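Local coordinates for protein putative agmatinase (Clostridium difficile, PDB 3LHL) that probably hydrolyses agmatine to putrescine and urea, as a manganese-dependent enzyme of the arginase family, at residues 99-104 with 196-201; 107-110 with 114-117; 124-129 with 175-180; 142-147 with 151-156; 206-211 with 217-222. One frame throughout, in Å; residues are numbered along the deposited sequence.

Contact 1 (99-104 with 196-201)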
# COMPACT_ATOMS: atom_id res chain seq x y z
N LEU A 99 -8.19 4.64 1.71
CA LEU A 99 -9.14 4.85 0.62
C LEU A 99 -8.47 5.31 -0.68
O LEU A 99 -8.97 5.00 -1.76
CB LEU A 99 -10.22 5.85 1.04
CG LEU A 99 -11.37 6.06 0.04
CD1 LEU A 99 -12.05 4.74 -0.29
CD2 LEU A 99 -12.37 7.04 0.64
N VAL A 100 -7.34 6.01 -0.58
CA VAL A 100 -6.65 6.49 -1.78
C VAL A 100 -6.31 5.36 -2.74
O VAL A 100 -6.09 5.58 -3.93
CB VAL A 100 -5.32 7.24 -1.44
CG1 VAL A 100 -5.60 8.40 -0.49
CG2 VAL A 100 -4.31 6.28 -0.85
N THR A 101 -6.26 4.14 -2.21
CA THR A 101 -5.96 2.96 -3.01
C THR A 101 -7.05 2.62 -4.03
O THR A 101 -6.76 2.09 -5.10
CB THR A 101 -5.73 1.74 -2.09
OG1 THR A 101 -4.53 1.94 -1.32
CG2 THR A 101 -5.60 0.46 -2.90
N LEU A 102 -8.31 2.94 -3.71
CA LEU A 102 -9.41 2.61 -4.61
C LEU A 102 -9.27 3.24 -6.00
O LEU A 102 -9.24 2.52 -7.00
CB LEU A 102 -10.75 2.99 -3.97
CG LEU A 102 -12.04 2.77 -4.78
CD1 LEU A 102 -12.09 1.35 -5.37
CD2 LEU A 102 -13.24 3.01 -3.87
N PRO A 103 -9.18 4.58 -6.08
CA PRO A 103 -9.04 5.21 -7.39
C PRO A 103 -7.75 4.82 -8.10
O PRO A 103 -7.72 4.67 -9.32
CB PRO A 103 -9.11 6.70 -7.08
CG PRO A 103 -8.61 6.79 -5.67
CD PRO A 103 -9.28 5.60 -5.02
N ALA A 104 -6.68 4.65 -7.32
CA ALA A 104 -5.39 4.27 -7.88
C ALA A 104 -5.51 2.90 -8.52
O ALA A 104 -5.06 2.69 -9.66
CB ALA A 104 -4.34 4.24 -6.78
N ASN A 196 0.12 -10.20 -13.05
CA ASN A 196 0.18 -8.76 -12.81
C ASN A 196 -0.43 -8.48 -11.44
O ASN A 196 -1.54 -8.91 -11.13
CB ASN A 196 -0.59 -8.02 -13.90
CG ASN A 196 0.03 -8.22 -15.27
OD1 ASN A 196 -0.67 -8.47 -16.25
ND2 ASN A 196 1.35 -8.10 -15.34
N ILE A 197 0.31 -7.73 -10.63
CA ILE A 197 -0.11 -7.44 -9.28
C ILE A 197 -0.20 -5.97 -8.89
O ILE A 197 0.59 -5.14 -9.34
CB ILE A 197 0.85 -8.16 -8.27
CG1 ILE A 197 0.49 -9.64 -8.14
CG2 ILE A 197 0.81 -7.48 -6.90
CD1 ILE A 197 0.78 -10.48 -9.38
N TYR A 198 -1.19 -5.66 -8.06
CA TYR A 198 -1.31 -4.32 -7.51
C TYR A 198 -1.01 -4.58 -6.04
O TYR A 198 -1.75 -5.31 -5.37
CB TYR A 198 -2.72 -3.73 -7.62
CG TYR A 198 -2.74 -2.31 -7.10
CD1 TYR A 198 -2.55 -1.23 -7.95
CD2 TYR A 198 -2.85 -2.06 -5.73
CE1 TYR A 198 -2.46 0.07 -7.45
CE2 TYR A 198 -2.76 -0.76 -5.22
CZ TYR A 198 -2.56 0.30 -6.09
OH TYR A 198 -2.44 1.58 -5.59
N LEU A 199 0.07 -4.00 -5.54
CA LEU A 199 0.47 -4.20 -4.15
C LEU A 199 0.07 -3.03 -3.26
O LEU A 199 0.56 -1.92 -3.44
CB LEU A 199 1.98 -4.41 -4.08
CG LEU A 199 2.64 -4.47 -2.70
CD1 LEU A 199 2.14 -5.69 -1.93
CD2 LEU A 199 4.15 -4.53 -2.88
N THR A 200 -0.82 -3.29 -2.31
CA THR A 200 -1.26 -2.26 -1.38
C THR A 200 -0.86 -2.66 0.03
O THR A 200 -1.30 -3.68 0.56
CB THR A 200 -2.80 -2.04 -1.45
OG1 THR A 200 -3.17 -1.05 -0.47
CG2 THR A 200 -3.55 -3.34 -1.18
N ILE A 201 -0.00 -1.84 0.63
CA ILE A 201 0.49 -2.10 1.98
C ILE A 201 0.01 -1.09 3.02
O ILE A 201 0.43 0.07 3.01
CB ILE A 201 2.04 -2.13 1.99
CG1 ILE A 201 2.54 -3.36 1.24
CG2 ILE A 201 2.56 -2.11 3.44
CD1 ILE A 201 4.05 -3.46 1.16
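Tyr-198, on strand 196-202, meets Thr-101 and Ala-104 on helix 101-111. From its CB the side chain leaves with CG anti to the backbone N (chi1 -177°), which sends the ring across to the helix. Along the strand, CB of Thr-200 lies in plane at the ring's edge. Further out, CE2 meets CG2 of Thr-101 at 3.9 Å, the methyl approaching the ring obliquely. At the tip, OH rests 3.5 Å from CB of Ala-104 and is hydrogen-bonded to Asp-245.

Beyond the ring, Thr-200 crosses Thr-101 at about a right angle. The pair OG1 of Thr-101 and OG1 of Thr-200, 3.4 Å apart, is a weak hydrogen bond at most, and the Thr-200 hydroxyl has another acceptor within reach. Asp-245, on strand 240-247, bonds to both of them, as it does to the tyrosine OH, so one carboxylate gathers three hydroxyls. Thr-200 OG1 is also bonded to NE2 of His-98, a manganese ligand, and is therefore a second-shell group that can help to orient the imidazole. The contact thus seats helix 101-111 on an inner strand of the parallel sheet of the arginase alpha/beta fold, next to the manganese site.

Contact 2 (107-110 with 114-117)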
# COMPACT_ATOMS: atom_id res chain seq x y z
N ALA A 107 -7.43 2.99 -11.81
CA ALA A 107 -6.64 3.48 -12.93
C ALA A 107 -5.74 2.36 -13.46
O ALA A 107 -5.52 2.25 -14.67
CB ALA A 107 -5.79 4.68 -12.49
N VAL A 108 -5.22 1.52 -12.56
CA VAL A 108 -4.36 0.42 -12.97
C VAL A 108 -5.19 -0.69 -13.60
O VAL A 108 -4.83 -1.24 -14.64
CB VAL A 108 -3.58 -0.16 -11.76
CG1 VAL A 108 -2.71 -1.32 -12.21
CG2 VAL A 108 -2.72 0.93 -11.12
N HIS A 109 -6.32 -1.01 -12.97
CA HIS A 109 -7.20 -2.06 -13.46
C HIS A 109 -7.75 -1.74 -14.85
O HIS A 109 -8.03 -2.65 -15.63
CB HIS A 109 -8.36 -2.28 -12.47
CG HIS A 109 -9.32 -3.34 -12.89
ND1 HIS A 109 -10.57 -3.06 -13.42
CD2 HIS A 109 -9.21 -4.69 -12.92
CE1 HIS A 109 -11.17 -4.18 -13.75
NE2 HIS A 109 -10.37 -5.19 -13.45
N GLU A 110 -7.88 -0.46 -15.17
CA GLU A 110 -8.38 -0.04 -16.48
C GLU A 110 -7.54 -0.65 -17.60
O GLU A 110 -8.07 -1.03 -18.63
CB GLU A 110 -8.33 1.50 -16.60
CG GLU A 110 -9.21 2.24 -15.62
CD GLU A 110 -10.68 1.92 -15.79
OE1 GLU A 110 -11.04 0.72 -15.82
OE2 GLU A 110 -11.50 2.87 -15.90
N ASP A 114 -6.92 -8.27 -16.04
CA ASP A 114 -6.64 -9.51 -15.31
C ASP A 114 -5.52 -9.28 -14.30
O ASP A 114 -4.41 -9.76 -14.47
CB ASP A 114 -6.23 -10.61 -16.29
CG ASP A 114 -5.79 -11.88 -15.59
OD1 ASP A 114 -6.56 -12.37 -14.73
OD2 ASP A 114 -4.69 -12.38 -15.90
N ILE A 115 -5.83 -8.55 -13.24
CA ILE A 115 -4.82 -8.25 -12.23
C ILE A 115 -5.13 -8.85 -10.87
O ILE A 115 -6.29 -9.07 -10.53
CB ILE A 115 -4.64 -6.71 -12.09
CG1 ILE A 115 -3.48 -6.40 -11.14
CG2 ILE A 115 -5.93 -6.08 -11.59
CD1 ILE A 115 -3.13 -4.93 -11.06
N TYR A 116 -4.08 -9.12 -10.10
CA TYR A 116 -4.23 -9.69 -8.76
C TYR A 116 -3.84 -8.64 -7.73
O TYR A 116 -3.00 -7.78 -7.99
CB TYR A 116 -3.34 -10.93 -8.63
CG TYR A 116 -3.77 -12.05 -9.53
CD1 TYR A 116 -4.75 -12.96 -9.13
CD2 TYR A 116 -3.26 -12.17 -10.82
CE1 TYR A 116 -5.21 -13.96 -9.98
CE2 TYR A 116 -3.72 -13.16 -11.69
CZ TYR A 116 -4.69 -14.05 -11.26
OH TYR A 116 -5.16 -15.02 -12.12
N VAL A 117 -4.46 -8.71 -6.56
CA VAL A 117 -4.20 -7.76 -5.50
C VAL A 117 -3.55 -8.40 -4.27
O VAL A 117 -4.07 -9.36 -3.71
CB VAL A 117 -5.51 -7.07 -5.04
CG1 VAL A 117 -5.23 -6.10 -3.90
CG2 VAL A 117 -6.17 -6.37 -6.21
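Ile-115 touches Val-108 and His-109, successive residues of helix 101-111, through two different branches. Its CD1 lies 3.8 Å from CG1 of Val-108, methyl against methyl, with the two side chains crossing at about a right angle. Its CG2 stands 3.8 Å from CD2 of His-109 and approaches the imidazole at the edge, in the plane of the ring. No hydrogen bond joins the segments, so the first shell is purely van der Waals contact.

The split follows from the torsions of the isoleucine. CG1 is anti to the backbone N (chi1 -174°) and the chain runs on extended, carrying CD1 to the valine, whereas CG2 stays close to the strand backbone and serves the histidine. His-109 does not start out aimed at the strand; CG anti to its own backbone N (chi1 180°) brings the ring edge nearer. The alpha carbons of His-109 and Ile-115 are 6.7 Å apart, close enough for the two side chains to meet directly.

Farther out, Tyr-198 and Val-242, from two other strands, touch both Val-108 and Ile-115, extending the apolar patch between helix and sheet. On the other flank, His-109 packs on Ile-147 of helix 140-148. The contact thus closes a tight helix-to-strand turn at the beginning of strand 115-120: helix 101-111 runs beside helix 70-86, which Val-108 touches at Val-85, and leads into strand 115-120, seated between strands 196-202 and 153-158.

Contact 3 (124-129 with 175-180). With MN (manganese (II) ion), chain B.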
# COMPACT_ATOMS: atom_id res chain seq x y z
N THR A 124 -9.16 -6.19 7.97
CA THR A 124 -9.71 -6.81 6.77
C THR A 124 -10.14 -5.76 5.73
O THR A 124 -9.92 -5.94 4.53
CB THR A 124 -10.96 -7.68 7.09
OG1 THR A 124 -12.07 -6.83 7.43
CG2 THR A 124 -10.68 -8.63 8.26
N ASP A 125 -10.74 -4.67 6.20
CA ASP A 125 -11.22 -3.62 5.31
C ASP A 125 -12.31 -4.17 4.39
O ASP A 125 -12.54 -3.65 3.29
CB ASP A 125 -10.07 -3.06 4.47
CG ASP A 125 -9.17 -2.13 5.26
OD1 ASP A 125 -9.53 -1.79 6.41
OD2 ASP A 125 -8.11 -1.74 4.74
N LEU A 126 -12.99 -5.22 4.84
CA LEU A 126 -14.03 -5.84 4.03
C LEU A 126 -15.46 -5.38 4.33
O LEU A 126 -16.39 -5.73 3.61
CB LEU A 126 -13.94 -7.36 4.15
CG LEU A 126 -12.80 -8.03 3.38
CD1 LEU A 126 -12.82 -9.53 3.62
CD2 LEU A 126 -12.95 -7.74 1.89
N ARG A 127 -15.66 -4.59 5.38
CA ARG A 127 -17.02 -4.16 5.67
C ARG A 127 -17.58 -3.29 4.55
O ARG A 127 -16.85 -2.55 3.88
CB ARG A 127 -17.10 -3.44 7.02
CG ARG A 127 -16.45 -2.08 7.09
CD ARG A 127 -16.41 -1.64 8.55
NE ARG A 127 -15.57 -2.55 9.33
CZ ARG A 127 -15.58 -2.65 10.65
NH1 ARG A 127 -16.40 -1.90 11.37
NH2 ARG A 127 -14.77 -3.51 11.25
N GLU A 128 -18.89 -3.41 4.33
CA GLU A 128 -19.60 -2.68 3.28
C GLU A 128 -19.60 -1.17 3.53
O GLU A 128 -19.46 -0.38 2.59
CB GLU A 128 -21.03 -3.21 3.18
CG GLU A 128 -21.89 -2.59 2.08
CD GLU A 128 -21.29 -2.74 0.68
OE1 GLU A 128 -20.62 -3.75 0.41
OE2 GLU A 128 -21.52 -1.84 -0.15
N GLU A 129 -19.76 -0.76 4.78
CA GLU A 129 -19.77 0.65 5.13
C GLU A 129 -19.08 0.90 6.45
O GLU A 129 -18.87 -0.02 7.25
CB GLU A 129 -21.20 1.19 5.25
CG GLU A 129 -22.03 1.19 3.99
CD GLU A 129 -23.31 2.01 4.17
OE1 GLU A 129 -23.85 2.04 5.30
OE2 GLU A 129 -23.76 2.64 3.19
N THR A 175 -12.06 -13.96 -0.84
CA THR A 175 -10.68 -13.50 -0.91
C THR A 175 -9.82 -14.52 -0.19
O THR A 175 -10.33 -15.34 0.57
CB THR A 175 -10.45 -12.15 -0.18
OG1 THR A 175 -10.41 -12.37 1.23
CG2 THR A 175 -11.56 -11.15 -0.50
N TYR A 176 -8.52 -14.49 -0.45
CA TYR A 176 -7.61 -15.38 0.25
C TYR A 176 -7.11 -14.53 1.42
O TYR A 176 -6.73 -13.38 1.23
CB TYR A 176 -6.41 -15.77 -0.61
CG TYR A 176 -5.33 -16.40 0.22
CD1 TYR A 176 -5.40 -17.75 0.59
CD2 TYR A 176 -4.27 -15.64 0.71
CE1 TYR A 176 -4.44 -18.32 1.42
CE2 TYR A 176 -3.31 -16.20 1.55
CZ TYR A 176 -3.40 -17.54 1.90
OH TYR A 176 -2.45 -18.10 2.73
N MSE A 177 -7.11 -15.10 2.62
CA MSE A 177 -6.67 -14.35 3.77
C MSE A 177 -5.84 -15.14 4.76
O MSE A 177 -6.25 -16.20 5.22
CB MSE A 177 -7.88 -13.77 4.51
CG MSE A 177 -7.53 -12.98 5.76
SE MSE A 177 -9.10 -12.35 6.71
CE MSE A 177 -9.63 -10.93 5.50
N GLU A 178 -4.65 -14.64 5.08
CA GLU A 178 -3.83 -15.31 6.08
C GLU A 178 -4.03 -14.48 7.34
O GLU A 178 -3.67 -13.30 7.39
CB GLU A 178 -2.35 -15.33 5.71
CG GLU A 178 -1.58 -16.33 6.57
CD GLU A 178 -0.09 -16.07 6.64
OE1 GLU A 178 0.52 -15.79 5.58
OE2 GLU A 178 0.48 -16.16 7.75
N ILE A 179 -4.61 -15.10 8.36
CA ILE A 179 -4.87 -14.40 9.60
C ILE A 179 -3.72 -14.48 10.59
O ILE A 179 -3.10 -15.52 10.75
CB ILE A 179 -6.16 -14.95 10.26
CG1 ILE A 179 -7.34 -14.73 9.31
CG2 ILE A 179 -6.40 -14.28 11.62
CD1 ILE A 179 -8.61 -15.45 9.73
N GLY A 180 -3.44 -13.35 11.23
CA GLY A 180 -2.39 -13.28 12.23
C GLY A 180 -0.95 -13.49 11.79
O GLY A 180 -0.08 -13.68 12.63
MN MN B . -6.22 -0.65 5.62
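Thr-124 and Leu-126 pack on Met-177, modelled as selenomethionine, and so join the loop after strand 115-120 to the edge strand 176-179. This loop belongs to the manganese site of the arginase fold, and Asp-125, between the two packing residues, is one of the ligands.

The apolar contacts converge on one methyl. The Met-177 side chain is extended through its first two torsions and bends at the selenium (chi3 -74°), which swings CE toward the loop. There CE lies 3.7 Å from CG2 of Thr-124, the two side chains meeting at a slant. The same CE faces CD1 of Leu-126 at 4.0 Å, tip to tip. A looser touch, CD2 of Leu-126 to CG2 of Thr-175 at 4.4 Å, extends the apolar seam, and Phe-166 of helix 163-170 also packs on both Thr-124 and Met-177.

The metal bond is separate from this packing. Asp-125 takes no part in it; its OD2 binds manganese at 2.4 Å, while its OD1 is 3.6 Å from the ion, so the carboxylate coordinates through one oxygen. His-98, Asp-121 and Asp-202 supply the other protein ligands of this ion.

Charged groups fasten the loop farther along, where Glu-128 forms salt bridges with Lys-142 and Arg-143. Within the loop itself an ST turn fixes the chain on either side of Asp-125: the backbone N of Leu-126 donates to OG1 of Thr-124 at 3.2 Å in a nearly straight bond of 165°.

Contact 4 (142-147 with 151-156)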
# COMPACT_ATOMS: atom_id res chain seq x y z
N LYS A 142 -13.37 -4.17 0.12
CA LYS A 142 -14.70 -4.61 -0.31
C LYS A 142 -14.99 -3.91 -1.63
O LYS A 142 -15.52 -4.52 -2.56
CB LYS A 142 -15.75 -4.24 0.74
CG LYS A 142 -17.16 -4.72 0.40
CD LYS A 142 -17.22 -6.24 0.30
CE LYS A 142 -18.58 -6.71 -0.20
NZ LYS A 142 -19.69 -6.28 0.70
N ARG A 143 -14.64 -2.63 -1.72
CA ARG A 143 -14.85 -1.87 -2.94
C ARG A 143 -14.08 -2.51 -4.08
O ARG A 143 -14.60 -2.65 -5.19
CB ARG A 143 -14.38 -0.42 -2.77
CG ARG A 143 -15.28 0.40 -1.88
CD ARG A 143 -16.72 0.34 -2.39
NE ARG A 143 -17.62 0.28 -1.25
CZ ARG A 143 -18.47 -0.72 -1.01
NH1 ARG A 143 -18.54 -1.75 -1.84
NH2 ARG A 143 -19.21 -0.68 0.08
N ILE A 144 -12.84 -2.91 -3.80
CA ILE A 144 -12.01 -3.54 -4.81
C ILE A 144 -12.55 -4.91 -5.20
O ILE A 144 -12.48 -5.30 -6.36
CB ILE A 144 -10.55 -3.66 -4.33
CG1 ILE A 144 -9.94 -2.25 -4.24
CG2 ILE A 144 -9.76 -4.58 -5.26
CD1 ILE A 144 -8.51 -2.21 -3.73
N TRP A 145 -13.09 -5.65 -4.24
CA TRP A 145 -13.64 -6.96 -4.54
C TRP A 145 -14.84 -6.80 -5.49
O TRP A 145 -15.07 -7.67 -6.34
CB TRP A 145 -14.10 -7.66 -3.26
CG TRP A 145 -14.75 -8.98 -3.54
CD1 TRP A 145 -14.13 -10.16 -3.82
CD2 TRP A 145 -16.16 -9.24 -3.62
NE1 TRP A 145 -15.06 -11.14 -4.08
CE2 TRP A 145 -16.31 -10.60 -3.96
CE3 TRP A 145 -17.30 -8.45 -3.44
CZ2 TRP A 145 -17.57 -11.20 -4.13
CZ3 TRP A 145 -18.56 -9.04 -3.61
CH2 TRP A 145 -18.68 -10.40 -3.95
N ASP A 146 -15.58 -5.71 -5.34
CA ASP A 146 -16.72 -5.47 -6.22
C ASP A 146 -16.23 -5.32 -7.66
O ASP A 146 -17.00 -5.50 -8.60
CB ASP A 146 -17.47 -4.19 -5.82
CG ASP A 146 -18.34 -4.38 -4.60
OD1 ASP A 146 -18.80 -5.51 -4.36
OD2 ASP A 146 -18.58 -3.38 -3.89
N ILE A 147 -14.96 -5.00 -7.82
CA ILE A 147 -14.40 -4.83 -9.15
C ILE A 147 -13.78 -6.10 -9.74
O ILE A 147 -13.99 -6.40 -10.91
CB ILE A 147 -13.33 -3.71 -9.17
CG1 ILE A 147 -13.96 -2.38 -8.76
CG2 ILE A 147 -12.72 -3.59 -10.56
CD1 ILE A 147 -12.96 -1.24 -8.64
N ASN A 151 -11.07 -14.96 -5.96
CA ASN A 151 -9.79 -15.50 -6.42
C ASN A 151 -8.84 -14.49 -7.03
O ASN A 151 -8.05 -14.83 -7.91
CB ASN A 151 -10.07 -16.63 -7.42
CG ASN A 151 -10.96 -17.71 -6.84
OD1 ASN A 151 -11.92 -18.16 -7.47
ND2 ASN A 151 -10.66 -18.14 -5.62
N LYS A 152 -8.91 -13.25 -6.58
CA LYS A 152 -8.02 -12.21 -7.10
C LYS A 152 -7.33 -11.46 -5.96
O LYS A 152 -6.25 -10.90 -6.14
CB LYS A 152 -8.81 -11.21 -7.94
CG LYS A 152 -9.74 -11.83 -8.97
CD LYS A 152 -8.99 -12.66 -10.00
CE LYS A 152 -8.03 -11.81 -10.81
NZ LYS A 152 -7.49 -12.60 -11.95
N ILE A 153 -7.97 -11.45 -4.80
CA ILE A 153 -7.45 -10.73 -3.64
C ILE A 153 -6.81 -11.65 -2.61
O ILE A 153 -7.40 -12.66 -2.22
CB ILE A 153 -8.58 -9.91 -2.99
CG1 ILE A 153 -9.23 -9.02 -4.05
CG2 ILE A 153 -8.03 -9.07 -1.83
CD1 ILE A 153 -10.46 -8.28 -3.58
N PHE A 154 -5.61 -11.28 -2.18
CA PHE A 154 -4.84 -12.04 -1.20
C PHE A 154 -4.45 -11.11 -0.06
O PHE A 154 -3.74 -10.13 -0.27
CB PHE A 154 -3.60 -12.63 -1.86
CG PHE A 154 -3.91 -13.58 -2.97
CD1 PHE A 154 -3.92 -14.95 -2.75
CD2 PHE A 154 -4.28 -13.09 -4.23
CE1 PHE A 154 -4.29 -15.83 -3.77
CE2 PHE A 154 -4.65 -13.97 -5.25
CZ PHE A 154 -4.66 -15.34 -5.02
N GLN A 155 -4.92 -11.43 1.14
CA GLN A 155 -4.66 -10.59 2.30
C GLN A 155 -3.71 -11.28 3.28
O GLN A 155 -3.79 -12.49 3.48
CB GLN A 155 -5.99 -10.26 2.97
CG GLN A 155 -7.08 -9.95 1.95
CD GLN A 155 -8.36 -9.44 2.57
OE1 GLN A 155 -8.40 -8.33 3.12
NE2 GLN A 155 -9.41 -10.24 2.51
N PHE A 156 -2.83 -10.49 3.88
CA PHE A 156 -1.84 -11.01 4.81
C PHE A 156 -1.69 -10.19 6.09
O PHE A 156 -1.73 -8.97 6.05
CB PHE A 156 -0.48 -11.08 4.12
CG PHE A 156 -0.46 -11.96 2.93
CD1 PHE A 156 -0.09 -13.30 3.04
CD2 PHE A 156 -0.81 -11.47 1.68
CE1 PHE A 156 -0.07 -14.13 1.93
CE2 PHE A 156 -0.80 -12.29 0.56
CZ PHE A 156 -0.43 -13.63 0.68
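Arg-143 NH1 and Asp-146 OD2 form a salt bridge of 2.6 Å on the same helix that lays Ile-144 and Trp-145 against Ile-153. The contact lies within a beta-alpha-beta crossover, strand 115-120, helix 140-148 and strand 153-158, whose two strands are neighbours in the parallel sheet. The carboxylate carbon of Asp-146 lies in the guanidinium plane, at its edge.

Toward the sheet the chemistry is apolar and centred on one methyl. Ile-153 has CG1 anti to its carbonyl carbon (chi1 -54°), and the chain continues extended to drive CD1 into the helix. CD1 of Ile-153 lies 4.1 Å from CG2 of Ile-144; these two side chains cross at a slant, while those of Trp-145 and Ile-153 cross at about a right angle. The indole is steadied from beyond the two segments: NE1 is hydrogen-bonded to Asp-150, and Phe-168 and His-174 meet the ring edge-to-face. Ile-153 CD1 comes up at the ring's edge but presses chiefly at the root of the side chain, 3.7 Å from CB and 3.6 Å from CA of Trp-145.

Contact 5 (206-211 with 217-222)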
# COMPACT_ATOMS: atom_id res chain seq x y z
N LEU A 206 2.19 -3.85 10.58
CA LEU A 206 3.28 -3.99 11.54
C LEU A 206 2.66 -3.90 12.94
O LEU A 206 1.63 -3.25 13.12
CB LEU A 206 4.31 -2.87 11.35
CG LEU A 206 5.12 -2.93 10.06
CD1 LEU A 206 5.76 -1.58 9.78
CD2 LEU A 206 6.17 -4.03 10.17
N ASP A 207 3.27 -4.56 13.91
CA ASP A 207 2.76 -4.52 15.27
C ASP A 207 2.59 -3.09 15.76
O ASP A 207 3.37 -2.21 15.41
CB ASP A 207 3.69 -5.27 16.23
CG ASP A 207 3.16 -5.27 17.65
OD1 ASP A 207 2.06 -5.83 17.86
OD2 ASP A 207 3.82 -4.70 18.55
N ALA A 208 1.57 -2.87 16.58
CA ALA A 208 1.28 -1.55 17.12
C ALA A 208 2.44 -0.92 17.90
O ALA A 208 2.66 0.28 17.81
CB ALA A 208 0.03 -1.61 18.00
N SER A 209 3.17 -1.73 18.66
CA SER A 209 4.29 -1.20 19.46
C SER A 209 5.51 -0.90 18.60
O SER A 209 6.43 -0.21 19.03
CB SER A 209 4.67 -2.18 20.56
OG SER A 209 3.60 -2.36 21.47
N VAL A 210 5.52 -1.45 17.39
CA VAL A 210 6.62 -1.23 16.46
C VAL A 210 6.31 -0.02 15.59
O VAL A 210 7.17 0.83 15.37
CB VAL A 210 6.81 -2.46 15.54
CG1 VAL A 210 7.81 -2.14 14.42
CG2 VAL A 210 7.27 -3.66 16.37
N PHE A 211 5.07 0.07 15.12
CA PHE A 211 4.63 1.17 14.25
C PHE A 211 3.38 1.81 14.86
O PHE A 211 2.27 1.62 14.36
CB PHE A 211 4.31 0.62 12.86
CG PHE A 211 4.11 1.69 11.80
CD1 PHE A 211 5.20 2.20 11.10
CD2 PHE A 211 2.84 2.16 11.50
CE1 PHE A 211 5.02 3.18 10.11
CE2 PHE A 211 2.65 3.13 10.51
CZ PHE A 211 3.74 3.64 9.82
N PRO A 217 -3.87 1.36 15.65
CA PRO A 217 -2.87 0.39 16.08
C PRO A 217 -3.50 -0.92 16.56
O PRO A 217 -4.47 -0.90 17.30
CB PRO A 217 -2.14 1.11 17.20
CG PRO A 217 -2.32 2.55 16.88
CD PRO A 217 -3.75 2.61 16.42
N GLU A 218 -2.93 -2.04 16.14
CA GLU A 218 -3.45 -3.34 16.54
C GLU A 218 -2.34 -4.25 17.06
O GLU A 218 -1.44 -4.65 16.32
CB GLU A 218 -4.14 -4.01 15.35
CG GLU A 218 -4.82 -5.34 15.67
CD GLU A 218 -5.99 -5.18 16.62
OE1 GLU A 218 -6.73 -4.18 16.51
OE2 GLU A 218 -6.19 -6.08 17.47
N PRO A 219 -2.39 -4.60 18.36
CA PRO A 219 -1.37 -5.47 18.95
C PRO A 219 -1.34 -6.83 18.26
O PRO A 219 -2.35 -7.28 17.73
CB PRO A 219 -1.80 -5.58 20.41
CG PRO A 219 -2.57 -4.31 20.65
CD PRO A 219 -3.36 -4.17 19.38
N GLY A 220 -0.18 -7.49 18.28
CA GLY A 220 -0.07 -8.80 17.67
C GLY A 220 0.40 -8.86 16.23
O GLY A 220 0.20 -9.87 15.57
N GLY A 221 1.03 -7.80 15.73
CA GLY A 221 1.51 -7.81 14.36
C GLY A 221 2.96 -8.25 14.27
O GLY A 221 3.57 -8.61 15.29
N VAL A 222 3.52 -8.24 13.07
CA VAL A 222 4.92 -8.63 12.87
C VAL A 222 5.86 -7.45 13.10
O VAL A 222 5.45 -6.29 12.99
CB VAL A 222 5.16 -9.15 11.43
CG1 VAL A 222 4.57 -10.54 11.27
CG2 VAL A 222 4.55 -8.18 10.42
O HOH W 1 -1.34 -2.04 13.95
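Asp-207 turns its carboxylate toward the backbone of Gly-220 and Gly-221 while Ala-208 beside it presses on Pro-217. With CG anti to the backbone N (chi1 -179°), the aspartate offers its two oxygens to different parts of the loop. OD1 receives N of Gly-221 at 3.1 Å on its anti lone pair, and also N of Gly-220 in a weak, bent bond. OD2 turns back to its own segment and takes N of Ser-209 at 3.0 Å from above the carboxylate plane, forming an Asx turn. Backbone N-H groups of both segments thus grip the carboxylate.

The backbones meet as well: N of Asp-207 donates to O of Val-222 at 2.9 Å, and the lack of a side chain at Gly-221 lets its CA come within 3.6 Å of CA of Asp-207. At the other end CB of Ala-208 meets CB of Pro-217 at 3.6 Å, an apolar touch. A water accepts from N of Glu-218 at 2.7 Å, and Arg-159 is hydrogen-bonded to the carbonyl of that residue.

This surface excursion of the chain between strand 196-202 and helix 224-227 lies beside the manganese site, with about 4 Å between the nearest side-chain atoms of Glu-218 and the manganese ligand His-123, while Leu-206 and Val-210 pack on Ile-262 of helix 258-278.

Overall arrangement
Contacts 1 and 2 both hold helix 101-111 against the central sheet, at neighbouring strands, and contact 4 does the same for helix 140-148 one strand further on. Contact 3 reaches one of the two outermost strands, 176-179, next to that of contact 4. All four are buried; contact 5 is on the surface. Their chemistry follows their place: contacts 2 and 4, at helix-to-strand turns, join their segments through apolar groups alone; contact 1, nearest the chain's centre, adds hydroxyls sharing one carboxylate, and contact 3 combines apolar packing with a metal ligand. Contact 5 alone is held mainly by hydrogen bonds of backbone N-H groups, two of them to a carboxylate and one to a carbonyl.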